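Local structure of cobalamin biosynthesis protein CobN (Mycobacterium tuberculosis, 7C6O) at residues 519-524 / 1022-1027; 1017-1022 / 1084-1089. The protein is the large, catalytic subunit of cobaltochelatase, the enzyme that inserts cobalt into the corrin ring during cobalamin biosynthesis. All coordinates share one frame; numbering follows the deposited sequence.

Interaction 1 (519-524 / 1022-1027); sequences AIYHDP and LAQVYT. With GOL (glycerol), chain E.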
# COMPACT_ATOMS: atom_id res chain seq x y z
N ALA A 519 -15.77 20.99 8.57
CA ALA A 519 -15.61 19.79 7.76
C ALA A 519 -14.85 18.70 8.52
O ALA A 519 -15.01 17.51 8.22
CB ALA A 519 -14.90 20.12 6.45
N ILE A 520 -14.02 19.08 9.49
CA ILE A 520 -13.29 18.07 10.26
C ILE A 520 -14.26 17.25 11.10
O ILE A 520 -14.08 16.04 11.28
CB ILE A 520 -12.22 18.74 11.13
CG1 ILE A 520 -11.24 19.54 10.27
CG2 ILE A 520 -11.48 17.70 11.96
CD1 ILE A 520 -10.22 20.33 11.07
N TYR A 521 -15.31 17.89 11.63
CA TYR A 521 -16.27 17.20 12.47
C TYR A 521 -17.32 16.43 11.68
O TYR A 521 -18.01 15.58 12.25
CB TYR A 521 -16.97 18.18 13.41
CG TYR A 521 -16.15 18.60 14.62
CD1 TYR A 521 -15.21 19.61 14.52
CD2 TYR A 521 -16.33 17.98 15.85
CE1 TYR A 521 -14.46 20.00 15.62
CE2 TYR A 521 -15.58 18.36 16.96
CZ TYR A 521 -14.65 19.37 16.84
OH TYR A 521 -13.91 19.75 17.93
N HIS A 522 -17.48 16.72 10.38
CA HIS A 522 -18.64 16.19 9.66
C HIS A 522 -18.37 15.66 8.27
O HIS A 522 -19.22 14.93 7.74
CB HIS A 522 -19.73 17.27 9.56
CG HIS A 522 -20.25 17.73 10.89
ND1 HIS A 522 -21.22 17.04 11.58
CD2 HIS A 522 -19.92 18.80 11.65
CE1 HIS A 522 -21.48 17.67 12.71
NE2 HIS A 522 -20.71 18.74 12.78
N ASP A 523 -17.25 15.99 7.62
CA ASP A 523 -17.08 15.72 6.19
C ASP A 523 -15.71 15.12 5.91
O ASP A 523 -14.83 15.78 5.35
CB ASP A 523 -17.28 16.99 5.38
CG ASP A 523 -18.60 17.67 5.69
OD1 ASP A 523 -19.66 17.10 5.35
OD2 ASP A 523 -18.57 18.77 6.28
N PRO A 524 -15.50 13.85 6.27
CA PRO A 524 -14.28 13.17 5.80
C PRO A 524 -14.19 13.11 4.28
O PRO A 524 -13.09 12.99 3.75
CB PRO A 524 -14.39 11.77 6.42
CG PRO A 524 -15.85 11.59 6.70
CD PRO A 524 -16.37 12.95 7.05
N LEU A 1022 -12.82 14.91 20.58
CA LEU A 1022 -11.94 13.89 20.00
C LEU A 1022 -12.76 12.71 19.49
O LEU A 1022 -12.56 12.25 18.36
CB LEU A 1022 -10.92 13.43 21.04
CG LEU A 1022 -9.96 14.50 21.59
CD1 LEU A 1022 -9.05 13.90 22.67
CD2 LEU A 1022 -9.14 15.13 20.48
N ALA A 1023 -13.69 12.22 20.31
CA ALA A 1023 -14.49 11.06 19.92
C ALA A 1023 -15.40 11.39 18.75
O ALA A 1023 -15.62 10.55 17.87
CB ALA A 1023 -15.30 10.56 21.11
N GLN A 1024 -15.96 12.61 18.71
CA GLN A 1024 -16.86 12.98 17.63
C GLN A 1024 -16.14 12.98 16.29
O GLN A 1024 -16.68 12.49 15.28
CB GLN A 1024 -17.49 14.34 17.90
CG GLN A 1024 -18.44 14.79 16.79
CD GLN A 1024 -19.12 16.12 17.08
OE1 GLN A 1024 -18.90 16.73 18.12
NE2 GLN A 1024 -19.95 16.57 16.14
N VAL A 1025 -14.93 13.52 16.24
CA VAL A 1025 -14.17 13.51 14.99
C VAL A 1025 -13.78 12.08 14.62
O VAL A 1025 -13.97 11.64 13.48
CB VAL A 1025 -12.94 14.43 15.10
CG1 VAL A 1025 -12.01 14.22 13.90
CG2 VAL A 1025 -13.38 15.89 15.18
N TYR A 1026 -13.22 11.33 15.59
CA TYR A 1026 -12.87 9.94 15.34
C TYR A 1026 -14.06 9.15 14.81
O TYR A 1026 -13.92 8.37 13.85
CB TYR A 1026 -12.33 9.31 16.62
CG TYR A 1026 -11.90 7.86 16.49
CD1 TYR A 1026 -12.82 6.83 16.67
CD2 TYR A 1026 -10.58 7.52 16.23
CE1 TYR A 1026 -12.44 5.50 16.56
CE2 TYR A 1026 -10.19 6.20 16.12
CZ TYR A 1026 -11.12 5.20 16.29
OH TYR A 1026 -10.74 3.88 16.19
N THR A 1027 -15.23 9.36 15.40
CA THR A 1027 -16.42 8.62 14.98
C THR A 1027 -16.95 9.11 13.64
O THR A 1027 -17.51 8.33 12.87
CB THR A 1027 -17.50 8.73 16.06
OG1 THR A 1027 -16.94 8.32 17.32
CG2 THR A 1027 -18.69 7.84 15.74
C1 GOL E . -19.11 22.13 14.36
O1 GOL E . -17.77 22.49 14.55
C2 GOL E . -19.35 20.84 15.18
O2 GOL E . -18.72 20.88 16.41
C3 GOL E . -20.89 20.74 15.31
O3 GOL E . -21.18 19.42 15.64
O HOH W 1 -19.94 14.73 13.84
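The amide nitrogen NE2 of Q1024 has two acceptors, a water and a glycerol hydroxyl, and through both it reaches the segment 519-524. This is a helix-to-helix contact inside the CobN/magnesium chelatase family region: the short helix 517-522 lies against helix 1019-1030. The water accepts from Q1024 NE2 at 2.9 Å. It donates to the backbone O of Y521 at 2.6 Å. Glycerol O3 accepts from Q1024 NE2 at 3.1 Å. It donates to H522 NE2 at 3.0 Å. The glycerol probably came from the crystallisation liquor, so this second bridge need not exist in the cell.

The rest of the contact gathers round the Y521 ring. V1025 and the glycerol lie over opposite faces. V1025 CG2 makes a CH-pi contact over the middle of one face, 3.7 Å from the centroid and 14° off the normal. Glycerol O2 is displaced from the ring centre. Q1024 CD comes to the ring edge, 3.6 Å from Y521 CD2. The amide plane is turned 72° from the ring. Q1024 CG is anti to the backbone N (chi1 179°) and the chain beyond is extended, which carries the amide past Y521 to the glycerol. The Y521 hydroxyl is hydrogen-bonded to S1015 O, and L1010 of helix 1007-1013 packs on both Y521 and V1025. The other methyl of V1025, CG1, makes an apolar contact with I520 CG2 at 4.0 Å.

Interaction 2 (1017-1022 / 1084-1089); sequences RDDADL and TVRALT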
# COMPACT_ATOMS: atom_id res chain seq x y z
N ARG A 1017 -11.71 20.77 22.46
CA ARG A 1017 -11.54 21.09 23.87
C ARG A 1017 -11.46 19.86 24.77
O ARG A 1017 -10.66 19.81 25.71
CB ARG A 1017 -12.68 22.01 24.33
CG ARG A 1017 -13.01 21.91 25.82
CD ARG A 1017 -13.93 23.04 26.24
NE ARG A 1017 -15.10 23.15 25.38
CZ ARG A 1017 -15.89 24.22 25.33
NH1 ARG A 1017 -16.94 24.24 24.52
NH2 ARG A 1017 -15.62 25.28 26.09
N ASP A 1018 -12.30 18.86 24.51
CA ASP A 1018 -12.41 17.75 25.46
C ASP A 1018 -12.54 16.43 24.72
O ASP A 1018 -12.45 16.36 23.49
CB ASP A 1018 -13.59 17.99 26.42
CG ASP A 1018 -14.91 18.22 25.70
OD1 ASP A 1018 -15.00 17.92 24.49
OD2 ASP A 1018 -15.85 18.70 26.35
N ASP A 1019 -12.75 15.36 25.50
CA ASP A 1019 -12.84 14.01 24.95
C ASP A 1019 -14.02 13.86 24.01
O ASP A 1019 -13.94 13.09 23.04
CB ASP A 1019 -12.96 12.99 26.09
CG ASP A 1019 -11.66 12.82 26.86
OD1 ASP A 1019 -10.63 13.37 26.43
OD2 ASP A 1019 -11.68 12.12 27.90
N ALA A 1020 -15.12 14.56 24.27
CA ALA A 1020 -16.28 14.47 23.40
C ALA A 1020 -15.95 14.94 21.99
O ALA A 1020 -16.45 14.38 21.01
CB ALA A 1020 -17.45 15.27 23.97
N ASP A 1021 -15.11 15.97 21.87
CA ASP A 1021 -14.70 16.46 20.56
C ASP A 1021 -13.81 15.45 19.86
O ASP A 1021 -13.99 15.17 18.67
CB ASP A 1021 -13.99 17.80 20.69
CG ASP A 1021 -14.90 18.91 21.16
OD1 ASP A 1021 -16.10 18.87 20.85
OD2 ASP A 1021 -14.40 19.81 21.85
N LEU A 1022 -12.82 14.91 20.58
CA LEU A 1022 -11.94 13.89 20.00
C LEU A 1022 -12.76 12.71 19.49
O LEU A 1022 -12.56 12.25 18.36
CB LEU A 1022 -10.92 13.43 21.04
CG LEU A 1022 -9.96 14.50 21.59
CD1 LEU A 1022 -9.05 13.90 22.67
CD2 LEU A 1022 -9.14 15.13 20.48
N THR A 1084 -11.59 7.67 22.36
CA THR A 1084 -13.00 7.41 22.09
C THR A 1084 -13.60 6.48 23.14
O THR A 1084 -14.72 6.71 23.61
CB THR A 1084 -13.15 6.82 20.68
OG1 THR A 1084 -12.64 7.76 19.73
CG2 THR A 1084 -14.62 6.54 20.37
N VAL A 1085 -12.85 5.44 23.54
CA VAL A 1085 -13.31 4.58 24.62
C VAL A 1085 -13.44 5.37 25.91
O VAL A 1085 -14.41 5.20 26.67
CB VAL A 1085 -12.36 3.38 24.78
CG1 VAL A 1085 -12.76 2.53 25.99
CG2 VAL A 1085 -12.33 2.53 23.51
N ARG A 1086 -12.47 6.24 26.20
CA ARG A 1086 -12.55 7.06 27.41
C ARG A 1086 -13.77 7.97 27.37
O ARG A 1086 -14.47 8.12 28.38
CB ARG A 1086 -11.27 7.87 27.59
CG ARG A 1086 -11.22 8.65 28.91
CD ARG A 1086 -9.91 9.41 29.10
NE ARG A 1086 -9.70 10.40 28.04
CZ ARG A 1086 -8.74 10.31 27.13
NH1 ARG A 1086 -7.89 9.29 27.15
NH2 ARG A 1086 -8.62 11.26 26.20
N ALA A 1087 -14.04 8.58 26.22
CA ALA A 1087 -15.21 9.45 26.09
C ALA A 1087 -16.49 8.67 26.34
O ALA A 1087 -17.41 9.16 27.02
CB ALA A 1087 -15.24 10.10 24.71
N LEU A 1088 -16.58 7.44 25.82
CA LEU A 1088 -17.81 6.67 25.94
C LEU A 1088 -18.02 6.17 27.37
O LEU A 1088 -19.16 6.16 27.86
CB LEU A 1088 -17.78 5.50 24.96
CG LEU A 1088 -17.94 5.85 23.48
CD1 LEU A 1088 -17.56 4.67 22.61
CD2 LEU A 1088 -19.36 6.30 23.19
N THR A 1089 -16.95 5.74 28.04
CA THR A 1089 -17.07 5.07 29.33
C THR A 1089 -16.63 5.92 30.51
O THR A 1089 -16.98 5.58 31.65
CB THR A 1089 -16.25 3.77 29.35
OG1 THR A 1089 -14.86 4.09 29.36
CG2 THR A 1089 -16.56 2.93 28.12
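D1019 and R1086 form a two-pronged salt bridge between the first turn of helix 1019-1030 and the last turns of helix 1072-1089. R1086 offers its side, NE and NH2, one nitrogen to each carboxylate oxygen. NE gives a short bond of 2.6 Å to D1019 OD2, with an N-H...O angle of 162°. NH2 reaches D1019 OD1 at 2.9 Å and is nearly straight. The R1086 chain bends at chi3 (61°), which turns NE and NH2 toward the aspartate. Both oxygens lie close to the guanidinium plane, but the nitrogens come from above the carboxylate plane. The carboxylate and guanidinium planes are 52° apart, so the pairing is not coplanar.

Beside the bridge the helices come close where A1087 faces D1019. A1087 CB touches D1019 CB at 3.9 Å. The same methyl lies 3.7 Å from D1019 O. L1022 CD1 lies at the guanidinium edge, 4.4 Å from R1086 NH2.

Further out, NH1 of R1086 bonds to the backbone O of T1156, so the arginine also ties in helix 1136-1157. D1018 is the N-cap of the helix on which D1019 sits, and its OD1 accepts from D1021 N at 3.3 Å. Ahead of this cap, the backbone N of R1017 donates to D1021 OD2 at 2.9 Å, on the lone pair facing away from OD1.

From the N terminus, the chain first passes helix 517-522, whose partner in interaction 1 lies 498 residues further on. Before that long loop closes, residues 1017-1022 open interaction 2. Residues 1022-1027, on the same helix, then close interaction 1. Helix 1072-1089 closes interaction 2, 62 residues beyond the end of its first segment. The segments alternate along the chain, so the two contacts cross and do not nest. They share L1022, and their centres are 12 Å apart. Helix 1019-1030 thus ties helix 517-522 to helix 1072-1089. The contacts also meet directly: A1023 CB packs on A1087 CB at 3.6 Å, and Y521 OH on D1021 CB at 3.4 Å.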